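Local coordinates for protein FAD-binding oxidoreductase (Gulosibacter chungangensis, PDB 7PBG) that oxidises 4-ethylphenol and related 4-alkylphenols, dehydrogenating the alkyl side chain to yield vinylphenols with a covalently bound FAD cofactor, at residues A[19-24]-A[74-79]; A[51-56]-A[478-483]; A[192-197]-A[203-208]; A[316-321]-A[411-416]. All coordinates share one frame; numbering follows the deposited sequence.

How the contacts relate
Contact 1 is the only one of the four built on charge: a glutamate meets a lysine and a tyrosine hydroxyl between two helices at the edge of the FAD-binding domain, its centre about 31 Å from the centre of the chain. Contact 4 lies on the opposite side of that centre, buried, and joins helix to sheet through two aromatic rings. Contact 2, partly buried between two loops, relies on carbon packing near the bound FAD and links N-terminal to C-terminal parts of the chain. Contact 3 is local and buried, combining a tryptophan face, a glycine and a bridging water. Contacts 2 and 3 both touch the second subunit; contacts 1 and 4 do not.

Contact 1: residues A[19-24]-A[74-79]; sequences ISEFSE and ANKYGI
Helix 12-26 packs against the C-terminal end of helix 64-77 in the FAD-binding domain, and Glu21 ties the two together with a single carboxylate oxygen. Lys76 NZ donates to Glu21 OE2 at 2.6 Å, a salt bridge that uses the syn lone pair of OE2, on the side of the other oxygen. The same OE2 accepts a very short hydrogen bond from Tyr77 OH, modelled at 2.4 Å, a length that is doubtful. The carboxylate stands steeply to the Tyr77 ring, the planes 79° apart, with Glu21 CD at the ring edge and in its plane. Lys76 gets there fully extended, its CG anti to the backbone N (chi1 176°), and its chain crosses that of Glu21 at about a right angle. The lysine's charge would probably favour the ionised carboxylate. Deeper in, Phe22 brings CE1 to 4.3 Å from Ala74 N, while its ring also packs on Ile70 and Ile73 of helix 64-77 and on Val31. Right after Tyr77 the helix ends in a Schellman motif: Gly78 takes positive phi as the C-prime residue, Gly78 N bonds weakly to Asn75 O, and Ile79 N reaches back to Ala74 O at 3.0 Å.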
loop_
_atom_site.group_PDB
_atom_site.type_symbol
_atom_site.label_atom_id
_atom_site.label_comp_id
_atom_site.label_asym_id
_atom_site.label_seq_id
_atom_site.Cartn_x
_atom_site.Cartn_y
_atom_site.Cartn_z
ATOM N N ILE A 19 13.500 9.513 35.533
ATOM C CA ILE A 19 13.909 8.104 35.818
ATOM C C ILE A 19 13.148 7.592 37.049
ATOM O O ILE A 19 12.647 6.438 37.023
ATOM C CB ILE A 19 15.444 7.964 35.985
ATOM C CG1 ILE A 19 16.198 8.240 34.683
ATOM C CG2 ILE A 19 15.822 6.606 36.568
ATOM C CD1 ILE A 19 15.994 7.195 33.570
ATOM N N SER A 20 13.028 8.403 38.094
ATOM C CA SER A 20 12.266 8.033 39.309
ATOM C C SER A 20 10.778 7.786 38.953
ATOM O O SER A 20 10.197 6.784 39.468
ATOM C CB SER A 20 12.462 9.086 40.377
ATOM O OG SER A 20 11.526 8.884 41.406
ATOM N N GLU A 21 10.187 8.567 38.039
ATOM C CA GLU A 21 8.767 8.392 37.606
ATOM C C GLU A 21 8.636 7.125 36.735
ATOM O O GLU A 21 7.714 6.332 36.978
ATOM C CB GLU A 21 8.265 9.634 36.872
ATOM C CG GLU A 21 8.089 10.844 37.797
ATOM C CD GLU A 21 7.110 11.896 37.301
ATOM O OE1 GLU A 21 6.045 11.518 36.748
ATOM O OE2 GLU A 21 7.382 13.087 37.531
ATOM N N PHE A 22 9.536 6.904 35.771
ATOM C CA PHE A 22 9.560 5.643 34.978
ATOM C C PHE A 22 9.661 4.457 35.937
ATOM O O PHE A 22 8.873 3.486 35.833
ATOM C CB PHE A 22 10.745 5.634 34.023
ATOM C CG PHE A 22 10.734 6.680 32.942
ATOM C CD1 PHE A 22 9.590 6.993 32.249
ATOM C CD2 PHE A 22 11.913 7.285 32.545
ATOM C CE1 PHE A 22 9.624 7.915 31.206
ATOM C CE2 PHE A 22 11.945 8.198 31.513
ATOM C CZ PHE A 22 10.792 8.513 30.854
ATOM N N SER A 23 10.608 4.500 36.876
ATOM C CA SER A 23 10.806 3.389 37.855
ATOM C C SER A 23 9.512 3.151 38.647
ATOM O O SER A 23 9.104 1.975 38.778
ATOM C CB SER A 23 11.971 3.668 38.772
ATOM O OG SER A 23 13.133 3.914 38.006
ATOM N N GLU A 24 8.904 4.209 39.203
ATOM C CA GLU A 24 7.713 4.086 40.082
ATOM C C GLU A 24 6.575 3.437 39.279
ATOM O O GLU A 24 5.908 2.545 39.842
ATOM C CB GLU A 24 7.279 5.424 40.695
ATOM N N ALA A 74 7.636 11.260 29.441
ATOM C CA ALA A 74 8.613 11.870 28.507
ATOM C C ALA A 74 8.163 13.267 28.086
ATOM O O ALA A 74 8.990 14.186 28.028
ATOM C CB ALA A 74 8.833 10.971 27.304
ATOM N N ASN A 75 6.870 13.436 27.822
ATOM C CA ASN A 75 6.302 14.755 27.444
ATOM C C ASN A 75 6.469 15.738 28.616
ATOM O O ASN A 75 6.853 16.861 28.367
ATOM C CB ASN A 75 4.820 14.633 27.063
ATOM C CG ASN A 75 4.629 14.271 25.603
ATOM O OD1 ASN A 75 4.672 15.137 24.713
ATOM N ND2 ASN A 75 4.415 12.992 25.346
ATOM N N LYS A 76 6.203 15.298 29.839
ATOM C CA LYS A 76 6.239 16.216 31.012
ATOM C C LYS A 76 7.679 16.744 31.149
ATOM O O LYS A 76 7.856 17.945 31.379
ATOM C CB LYS A 76 5.755 15.499 32.271
ATOM C CG LYS A 76 5.848 16.309 33.558
ATOM C CD LYS A 76 5.346 15.535 34.752
ATOM C CE LYS A 76 5.951 16.007 36.056
ATOM N NZ LYS A 76 5.672 15.036 37.138
ATOM N N TYR A 77 8.686 15.902 30.921
ATOM C CA TYR A 77 10.106 16.297 31.159
ATOM C C TYR A 77 10.799 16.770 29.888
ATOM O O TYR A 77 11.934 17.175 30.017
ATOM C CB TYR A 77 10.878 15.134 31.774
ATOM C CG TYR A 77 10.497 14.922 33.205
ATOM C CD1 TYR A 77 11.044 15.724 34.194
ATOM C CD2 TYR A 77 9.575 13.971 33.582
ATOM C CE1 TYR A 77 10.659 15.600 35.519
ATOM C CE2 TYR A 77 9.171 13.836 34.901
ATOM C CZ TYR A 77 9.739 14.635 35.881
ATOM O OH TYR A 77 9.359 14.472 37.190
ATOM N N GLY A 78 10.203 16.600 28.705
ATOM C CA GLY A 78 10.866 16.975 27.435
ATOM C C GLY A 78 12.039 16.063 27.106
ATOM O O GLY A 78 13.029 16.537 26.555
ATOM N N ILE A 79 11.920 14.779 27.441
ATOM C CA ILE A 79 12.973 13.764 27.217
ATOM C C ILE A 79 12.663 12.998 25.944
ATOM O O ILE A 79 11.576 12.429 25.858
ATOM C CB ILE A 79 13.112 12.864 28.453
ATOM C CG1 ILE A 79 13.718 13.669 29.619
ATOM C CG2 ILE A 79 13.907 11.628 28.089
ATOM C CD1 ILE A 79 13.750 12.914 30.917
#

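Contact 2: residues A[51-56]-A[478-483]; sequences DEFKGS and AHNVLA
Phe53 reaches from a type II beta turn, Asp51 to Lys54, to pack on Asn480 and Val481. Its CG sits anti to the carbonyl carbon (chi1 -48°), which carries the ring out to the 478-483 loop. Asn480 CB lies over one ring face in a CH-pi contact, 4.2 Å from the centroid and 28° off the normal, and the Phe53 and Asn480 side chains run past each other in opposite directions. Val481 meets the far end of the ring: Phe53 CZ is 3.7 Å from Val481 CB, with CG2 just behind. The amide of Asn480 is turned away from stacking, its plane 57° from the ring, and its ND2 is held by Ser96 O. Within the 478-483 loop, Val481 N points straight at His479 ND1 in the imidazole plane, at 3.0 Å, a bond that holds the turn at His479-Val481. An alanine in place of Phe53 would probably strip the ring from Asn480 CB and one side of Val481 and open a gap between the loops. Asn480 lies about 6 Å from the FAD, side chain to ligand. The two loops lead into strand 57-59 and helix 483-489, while Val481 also packs on Phe396 of strand 393-402 and Leu482 on helix 451-470.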
loop_
_atom_site.group_PDB
_atom_site.type_symbol
_atom_site.label_atom_id
_atom_site.label_comp_id
_atom_site.label_asym_id
_atom_site.label_seq_id
_atom_site.Cartn_x
_atom_site.Cartn_y
_atom_site.Cartn_z
ATOM N N ASP A 51 30.256 10.223 21.588
ATOM C CA ASP A 51 28.949 10.013 22.253
ATOM C C ASP A 51 27.790 10.248 21.265
ATOM O O ASP A 51 26.643 10.203 21.735
ATOM C CB ASP A 51 28.881 10.849 23.528
ATOM C CG ASP A 51 29.515 10.111 24.696
ATOM O OD1 ASP A 51 29.922 8.936 24.510
ATOM O OD2 ASP A 51 29.581 10.704 25.779
ATOM N N GLU A 52 28.069 10.392 19.960
ATOM C CA GLU A 52 27.010 10.430 18.912
ATOM C C GLU A 52 26.154 9.164 18.997
ATOM O O GLU A 52 26.755 8.047 19.134
ATOM C CB GLU A 52 27.592 10.551 17.505
ATOM C CG GLU A 52 28.547 11.712 17.366
ATOM C CD GLU A 52 30.027 11.360 17.480
ATOM O OE1 GLU A 52 30.403 10.420 18.234
ATOM O OE2 GLU A 52 30.804 12.009 16.790
ATOM N N PHE A 53 24.826 9.325 19.009
ATOM C CA PHE A 53 23.863 8.210 18.865
ATOM C C PHE A 53 23.966 7.308 20.105
ATOM O O PHE A 53 23.602 6.144 20.014
ATOM C CB PHE A 53 24.135 7.408 17.587
ATOM C CG PHE A 53 24.308 8.279 16.354
ATOM C CD1 PHE A 53 23.293 9.128 15.959
ATOM C CD2 PHE A 53 25.489 8.288 15.635
ATOM C CE1 PHE A 53 23.444 9.956 14.854
ATOM C CE2 PHE A 53 25.652 9.130 14.540
ATOM C CZ PHE A 53 24.642 9.986 14.166
ATOM N N LYS A 54 24.407 7.829 21.242
ATOM C CA LYS A 54 24.483 7.000 22.483
ATOM C C LYS A 54 23.293 7.332 23.381
ATOM O O LYS A 54 23.232 8.475 23.929
ATOM C CB LYS A 54 25.831 7.150 23.200
ATOM C CG LYS A 54 27.044 6.795 22.349
ATOM C CD LYS A 54 27.471 5.401 22.403
ATOM C CE LYS A 54 28.689 5.125 21.541
ATOM N NZ LYS A 54 29.947 5.497 22.234
ATOM N N GLY A 55 22.431 6.339 23.643
ATOM C CA GLY A 55 21.271 6.541 24.524
ATOM C C GLY A 55 21.696 6.666 25.987
ATOM O O GLY A 55 22.835 6.247 26.334
ATOM N N SER A 56 20.804 7.192 26.823
ATOM C CA SER A 56 21.046 7.511 28.252
ATOM C C SER A 56 20.579 6.368 29.126
ATOM O O SER A 56 21.067 6.237 30.271
ATOM C CB SER A 56 20.333 8.748 28.662
ATOM O OG SER A 56 18.936 8.656 28.338
ATOM N N ALA A 478 18.219 4.597 5.347
ATOM C CA ALA A 478 19.589 5.053 5.636
ATOM C C ALA A 478 19.877 5.056 7.131
ATOM O O ALA A 478 19.001 5.364 7.935
ATOM C CB ALA A 478 19.758 6.414 5.019
ATOM N N HIS A 479 21.146 4.842 7.447
ATOM C CA HIS A 479 21.709 4.971 8.796
ATOM C C HIS A 479 21.374 6.348 9.381
ATOM O O HIS A 479 21.363 7.381 8.627
ATOM C CB HIS A 479 23.215 4.703 8.737
ATOM C CG HIS A 479 23.859 4.488 10.061
ATOM N ND1 HIS A 479 24.096 5.507 10.990
ATOM C CD2 HIS A 479 24.358 3.362 10.615
ATOM C CE1 HIS A 479 24.716 4.986 12.068
ATOM N NE2 HIS A 479 24.928 3.669 11.836
ATOM N N ASN A 480 21.132 6.373 10.680
ATOM C CA ASN A 480 21.020 7.617 11.494
ATOM C C ASN A 480 21.986 8.696 10.984
ATOM O O ASN A 480 21.547 9.853 10.781
ATOM C CB ASN A 480 21.367 7.395 12.962
ATOM C CG ASN A 480 20.458 6.417 13.665
ATOM O OD1 ASN A 480 19.456 5.961 13.089
ATOM N ND2 ASN A 480 20.771 6.126 14.920
ATOM N N VAL A 481 23.270 8.376 10.805
ATOM C CA VAL A 481 24.290 9.437 10.540
ATOM C C VAL A 481 24.088 10.020 9.148
ATOM O O VAL A 481 24.578 11.108 8.877
ATOM C CB VAL A 481 25.706 8.883 10.757
ATOM C CG1 VAL A 481 26.111 7.915 9.649
ATOM C CG2 VAL A 481 26.709 10.003 10.922
ATOM N N LEU A 482 23.431 9.285 8.248
ATOM C CA LEU A 482 23.202 9.700 6.833
ATOM C C LEU A 482 21.868 10.421 6.635
ATOM O O LEU A 482 21.627 10.938 5.499
ATOM C CB LEU A 482 23.195 8.467 5.925
ATOM C CG LEU A 482 24.471 7.645 5.877
ATOM C CD1 LEU A 482 24.270 6.395 4.994
ATOM C CD2 LEU A 482 25.687 8.475 5.444
ATOM N N ALA A 483 20.991 10.427 7.641
ATOM C CA ALA A 483 19.566 10.838 7.496
ATOM C C ALA A 483 19.483 12.244 6.890
ATOM O O ALA A 483 18.753 12.463 5.958
ATOM C CB ALA A 483 18.887 10.788 8.836
#

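Contact 3: residues A[192-197]-A[203-208]; sequences LRTGMG and EAWHLY
Trp205 CG stands anti to the backbone N (chi1 -168°), which swings the indole back against Gly197, while Arg193 runs extended from CG to NE and passes across the benzo end of that indole. Arg193 NE comes to 3.5 Å from Trp205 CH2, which lies over one face of the guanidinium; the two planes are only 28° apart. Arg193 NH2 forms a salt bridge with Glu183, and this holds the group in place. Gly197 CA sits 3.4 Å from the centroid of the five-membered ring, 14° off its normal, a CH-pi contact too close to leave room for a side chain. His206 CE1 lies on the opposite face of the indole. Strand 191-193 pairs antiparallel with strand 179-186, which in turn pairs with 226-237; the loop holding Trp205 leads from 191-193 to 226-237, beside the second subunit, whose Gln497 bonds to Arg193 O and Gly195 O. Replacing Trp205 with alanine would probably open a gap between Gly197 and His206 and leave the Arg193 chain without its aromatic surface. One water accepts from Met196 N at 2.9 Å and donates to Trp205 O and Tyr208 O. Met196 CG packs on Ala204 CB at 4.1 Å, and meets the edge of the Tyr208 ring.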
loop_
_atom_site.group_PDB
_atom_site.type_symbol
_atom_site.label_atom_id
_atom_site.label_comp_id
_atom_site.label_asym_id
_atom_site.label_seq_id
_atom_site.Cartn_x
_atom_site.Cartn_y
_atom_site.Cartn_z
ATOM N N LEU A 192 -4.008 4.508 19.274
ATOM C CA LEU A 192 -4.681 4.531 17.958
ATOM C C LEU A 192 -4.677 3.101 17.424
ATOM O O LEU A 192 -3.628 2.434 17.477
ATOM C CB LEU A 192 -3.885 5.441 17.033
ATOM C CG LEU A 192 -4.170 5.278 15.535
ATOM C CD1 LEU A 192 -5.518 5.904 15.235
ATOM C CD2 LEU A 192 -3.090 5.968 14.683
ATOM N N ARG A 193 -5.798 2.645 16.898
ATOM C CA ARG A 193 -5.880 1.397 16.116
ATOM C C ARG A 193 -6.213 1.789 14.682
ATOM O O ARG A 193 -7.278 2.442 14.440
ATOM C CB ARG A 193 -6.867 0.444 16.770
ATOM C CG ARG A 193 -6.372 -0.134 18.090
ATOM C CD ARG A 193 -7.309 -1.127 18.649
ATOM N NE ARG A 193 -6.672 -1.884 19.727
ATOM C CZ ARG A 193 -7.143 -3.002 20.260
ATOM N NH1 ARG A 193 -8.294 -3.527 19.849
ATOM N NH2 ARG A 193 -6.416 -3.622 21.181
ATOM N N THR A 194 -5.340 1.395 13.752
ATOM C CA THR A 194 -5.424 1.851 12.344
ATOM C C THR A 194 -6.534 1.053 11.663
ATOM O O THR A 194 -6.879 -0.079 12.119
ATOM C CB THR A 194 -4.107 1.725 11.594
ATOM O OG1 THR A 194 -3.760 0.337 11.568
ATOM C CG2 THR A 194 -3.043 2.571 12.243
ATOM N N GLY A 195 -7.100 1.638 10.657
ATOM C CA GLY A 195 -8.011 0.930 9.739
ATOM C C GLY A 195 -9.252 0.448 10.452
ATOM O O GLY A 195 -9.875 1.206 11.239
ATOM N N MET A 196 -9.635 -0.810 10.219
ATOM C CA MET A 196 -10.861 -1.385 10.801
ATOM C C MET A 196 -10.706 -1.659 12.316
ATOM O O MET A 196 -11.721 -1.877 12.969
ATOM C CB MET A 196 -11.240 -2.642 10.017
ATOM C CG MET A 196 -11.516 -2.347 8.583
ATOM S SD MET A 196 -12.862 -1.114 8.372
ATOM C CE MET A 196 -14.097 -1.769 9.450
ATOM N N GLY A 197 -9.494 -1.515 12.879
ATOM C CA GLY A 197 -9.308 -1.609 14.348
ATOM C C GLY A 197 -9.942 -0.420 15.065
ATOM O O GLY A 197 -10.219 -0.535 16.261
ATOM N N GLU A 203 -13.934 -7.679 12.810
ATOM C CA GLU A 203 -12.998 -8.795 12.642
ATOM C C GLU A 203 -12.037 -8.503 11.480
ATOM O O GLU A 203 -11.284 -9.429 11.088
ATOM C CB GLU A 203 -13.816 -10.080 12.452
ATOM C CG GLU A 203 -14.566 -10.539 13.706
ATOM C CD GLU A 203 -15.441 -11.785 13.550
ATOM O OE1 GLU A 203 -16.083 -11.914 12.504
ATOM O OE2 GLU A 203 -15.531 -12.613 14.522
ATOM N N ALA A 204 -12.105 -7.330 10.848
ATOM C CA ALA A 204 -11.345 -7.035 9.608
ATOM C C ALA A 204 -10.098 -6.166 9.867
ATOM O O ALA A 204 -9.441 -5.771 8.893
ATOM C CB ALA A 204 -12.291 -6.353 8.643
ATOM N N TRP A 205 -9.721 -5.946 11.131
ATOM C CA TRP A 205 -8.531 -5.130 11.479
ATOM C C TRP A 205 -7.307 -5.610 10.670
ATOM O O TRP A 205 -6.596 -4.784 10.098
ATOM C CB TRP A 205 -8.249 -5.222 12.953
ATOM C CG TRP A 205 -7.248 -4.242 13.484
ATOM C CD1 TRP A 205 -6.763 -3.124 12.871
ATOM C CD2 TRP A 205 -6.685 -4.259 14.796
ATOM N NE1 TRP A 205 -5.949 -2.434 13.721
ATOM C CE2 TRP A 205 -5.834 -3.135 14.887
ATOM C CE3 TRP A 205 -6.833 -5.092 15.924
ATOM C CZ2 TRP A 205 -5.144 -2.833 16.063
ATOM C CZ3 TRP A 205 -6.169 -4.778 17.086
ATOM C CH2 TRP A 205 -5.281 -3.702 17.121
ATOM N N HIS A 206 -7.089 -6.923 10.566
ATOM C CA HIS A 206 -5.890 -7.462 9.868
ATOM C C HIS A 206 -6.232 -7.987 8.477
ATOM O O HIS A 206 -5.373 -8.627 7.886
ATOM C CB HIS A 206 -5.209 -8.539 10.776
ATOM C CG HIS A 206 -5.048 -8.037 12.177
ATOM N ND1 HIS A 206 -4.291 -6.906 12.455
ATOM C CD2 HIS A 206 -5.549 -8.467 13.362
ATOM C CE1 HIS A 206 -4.349 -6.662 13.760
ATOM N NE2 HIS A 206 -5.071 -7.617 14.359
ATOM N N LEU A 207 -7.445 -7.721 7.971
ATOM C CA LEU A 207 -7.884 -8.201 6.658
ATOM C C LEU A 207 -7.893 -7.076 5.633
ATOM O O LEU A 207 -7.498 -7.313 4.519
ATOM C CB LEU A 207 -9.295 -8.785 6.739
ATOM C CG LEU A 207 -9.517 -9.800 7.836
ATOM C CD1 LEU A 207 -10.963 -10.254 7.839
ATOM C CD2 LEU A 207 -8.584 -10.977 7.643
ATOM N N TYR A 208 -8.353 -5.901 6.010
ATOM C CA TYR A 208 -8.625 -4.826 5.031
ATOM C C TYR A 208 -7.926 -3.561 5.518
ATOM O O TYR A 208 -8.299 -3.027 6.539
ATOM C CB TYR A 208 -10.125 -4.614 4.884
ATOM C CG TYR A 208 -10.451 -3.485 3.954
ATOM C CD1 TYR A 208 -10.178 -3.579 2.613
ATOM C CD2 TYR A 208 -10.948 -2.289 4.444
ATOM C CE1 TYR A 208 -10.451 -2.526 1.748
ATOM C CE2 TYR A 208 -11.236 -1.234 3.587
ATOM C CZ TYR A 208 -10.998 -1.355 2.236
ATOM O OH TYR A 208 -11.238 -0.293 1.377
HETATM O O HOH W 1 -7.575 -2.482 9.016
#

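Contact 4: residues A[316-321]-A[411-416]; sequences GHWIVY and KQYEDT
One face of the Tyr413 ring takes the edge of Trp318, with Trp318 CZ2 3.4 Å above the ring plane and over its centre. Trp318 CH2 comes in beside it, 3.5 Å from Tyr413 CE1. The pair is edge-to-face, though tilted from a perfect T: the planes meet at 63°, with the six-membered ring of Trp318 and the Tyr413 ring 4.7 Å apart at their centroids. A water lies over one face of the indole, toward its rim. It donates to His317 O and is 2.8 Å from Tyr413 OH, which also hydrogen-bonds with Asn280 ND2, so the phenol is tethered at its far end while its face is packed. Tyr413 CG is anti to the backbone N (chi1 -174°), a setting that sends the ring off helix 406-422 toward the sheet. The contact joins that helix to the large antiparallel sheet of the C-terminal part of the protein, at the start of strand 318-326. Two residues, His317 and Trp318, sit opposite the single Phe249 of strand 241-249, forming a classic beta bulge. Trp318 NE1 is hydrogen-bonded to Glu252 O, which fixes the rotation of the indole, and Leu255 of helix 255-266 packs against both Trp318 and Tyr413. Within the helix, Thr416 OG1 donates to Gln412 O at 2.8 Å, tilted 34° from the carbonyl plane.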
loop_
_atom_site.group_PDB
_atom_site.type_symbol
_atom_site.label_atom_id
_atom_site.label_comp_id
_atom_site.label_asym_id
_atom_site.label_seq_id
_atom_site.Cartn_x
_atom_site.Cartn_y
_atom_site.Cartn_z
ATOM N N GLY A 316 29.639 -18.104 -9.942
ATOM C CA GLY A 316 29.875 -17.154 -11.053
ATOM C C GLY A 316 30.311 -15.837 -10.480
ATOM O O GLY A 316 30.146 -15.640 -9.278
ATOM N N HIS A 317 30.759 -14.909 -11.321
ATOM C CA HIS A 317 30.975 -13.520 -10.872
ATOM C C HIS A 317 29.643 -12.881 -10.449
ATOM O O HIS A 317 29.679 -11.954 -9.612
ATOM C CB HIS A 317 31.642 -12.739 -11.998
ATOM C CG HIS A 317 33.106 -12.990 -12.055
ATOM N ND1 HIS A 317 33.978 -12.465 -11.121
ATOM C CD2 HIS A 317 33.858 -13.763 -12.867
ATOM C CE1 HIS A 317 35.198 -12.891 -11.380
ATOM N NE2 HIS A 317 35.162 -13.685 -12.446
ATOM N N TRP A 318 28.530 -13.295 -11.073
ATOM C CA TRP A 318 27.137 -12.944 -10.729
ATOM C C TRP A 318 26.397 -14.259 -10.542
ATOM O O TRP A 318 26.632 -15.200 -11.340
ATOM C CB TRP A 318 26.469 -12.066 -11.797
ATOM C CG TRP A 318 27.119 -10.727 -11.881
ATOM C CD1 TRP A 318 27.978 -10.283 -12.838
ATOM C CD2 TRP A 318 26.994 -9.660 -10.919
ATOM N NE1 TRP A 318 28.398 -9.016 -12.526
ATOM C CE2 TRP A 318 27.806 -8.601 -11.374
ATOM C CE3 TRP A 318 26.247 -9.500 -9.749
ATOM C CZ2 TRP A 318 27.894 -7.385 -10.683
ATOM C CZ3 TRP A 318 26.339 -8.314 -9.053
ATOM C CH2 TRP A 318 27.147 -7.276 -9.531
ATOM N N ILE A 319 25.565 -14.303 -9.518
ATOM C CA ILE A 319 24.664 -15.436 -9.278
ATOM C C ILE A 319 23.255 -14.865 -9.145
ATOM O O ILE A 319 23.027 -13.924 -8.345
ATOM C CB ILE A 319 25.090 -16.207 -8.013
ATOM C CG1 ILE A 319 26.591 -16.492 -7.948
ATOM C CG2 ILE A 319 24.246 -17.448 -7.879
ATOM C CD1 ILE A 319 27.404 -15.458 -7.237
ATOM N N VAL A 320 22.336 -15.449 -9.882
ATOM C CA VAL A 320 20.875 -15.233 -9.723
ATOM C C VAL A 320 20.339 -16.362 -8.858
ATOM O O VAL A 320 20.591 -17.497 -9.180
ATOM C CB VAL A 320 20.145 -15.143 -11.061
ATOM C CG1 VAL A 320 18.637 -15.090 -10.891
ATOM C CG2 VAL A 320 20.679 -13.957 -11.864
ATOM N N TYR A 321 19.623 -16.003 -7.803
ATOM C CA TYR A 321 18.827 -16.961 -7.027
ATOM C C TYR A 321 17.351 -16.593 -7.138
ATOM O O TYR A 321 16.994 -15.424 -6.946
ATOM C CB TYR A 321 19.245 -16.941 -5.561
ATOM C CG TYR A 321 20.642 -17.439 -5.317
ATOM C CD1 TYR A 321 20.923 -18.802 -5.317
ATOM C CD2 TYR A 321 21.681 -16.561 -5.070
ATOM C CE1 TYR A 321 22.201 -19.265 -5.068
ATOM C CE2 TYR A 321 22.967 -17.012 -4.886
ATOM C CZ TYR A 321 23.226 -18.366 -4.843
ATOM O OH TYR A 321 24.506 -18.762 -4.618
ATOM N N LYS A 411 27.012 0.409 -14.687
ATOM C CA LYS A 411 27.746 1.660 -14.388
ATOM C C LYS A 411 27.773 1.853 -12.881
ATOM O O LYS A 411 28.856 2.195 -12.342
ATOM C CB LYS A 411 27.172 2.903 -15.079
ATOM N N GLN A 412 26.644 1.670 -12.199
ATOM C CA GLN A 412 26.597 1.722 -10.727
ATOM C C GLN A 412 27.610 0.743 -10.145
ATOM O O GLN A 412 28.369 1.137 -9.245
ATOM C CB GLN A 412 25.217 1.363 -10.206
ATOM C CG GLN A 412 24.248 2.504 -10.338
ATOM C CD GLN A 412 23.199 2.387 -9.264
ATOM O OE1 GLN A 412 23.448 2.701 -8.089
ATOM N NE2 GLN A 412 22.041 1.908 -9.664
ATOM N N TYR A 413 27.639 -0.495 -10.630
ATOM C CA TYR A 413 28.616 -1.498 -10.144
ATOM C C TYR A 413 30.045 -0.982 -10.318
ATOM O O TYR A 413 30.813 -1.001 -9.341
ATOM C CB TYR A 413 28.506 -2.833 -10.878
ATOM C CG TYR A 413 29.378 -3.926 -10.314
ATOM C CD1 TYR A 413 29.179 -4.361 -9.026
ATOM C CD2 TYR A 413 30.403 -4.532 -11.034
ATOM C CE1 TYR A 413 29.916 -5.393 -8.457
ATOM C CE2 TYR A 413 31.167 -5.560 -10.465
ATOM C CZ TYR A 413 30.903 -6.022 -9.182
ATOM O OH TYR A 413 31.570 -7.077 -8.561
ATOM N N GLU A 414 30.418 -0.598 -11.543
ATOM C CA GLU A 414 31.809 -0.152 -11.858
ATOM C C GLU A 414 32.156 1.066 -11.002
ATOM O O GLU A 414 33.226 1.090 -10.435
ATOM C CB GLU A 414 31.984 0.125 -13.356
ATOM C CG GLU A 414 32.041 -1.167 -14.167
ATOM C CD GLU A 414 33.155 -2.138 -13.772
ATOM O OE1 GLU A 414 32.960 -3.389 -13.917
ATOM O OE2 GLU A 414 34.227 -1.652 -13.322
ATOM N N ASP A 415 31.269 2.041 -10.912
ATOM C CA ASP A 415 31.519 3.258 -10.107
ATOM C C ASP A 415 31.704 2.865 -8.638
ATOM O O ASP A 415 32.549 3.479 -7.961
ATOM C CB ASP A 415 30.375 4.264 -10.226
ATOM C CG ASP A 415 30.318 4.999 -11.570
ATOM O OD1 ASP A 415 31.265 4.889 -12.344
ATOM O OD2 ASP A 415 29.317 5.676 -11.816
ATOM N N THR A 416 30.866 1.974 -8.111
ATOM C CA THR A 416 30.907 1.630 -6.666
ATOM C C THR A 416 32.171 0.807 -6.398
ATOM O O THR A 416 32.754 0.988 -5.355
ATOM C CB THR A 416 29.600 0.978 -6.208
ATOM O OG1 THR A 416 28.509 1.844 -6.491
ATOM C CG2 THR A 416 29.540 0.655 -4.729
HETATM O O HOH W 2 30.878 -9.400 -10.027
#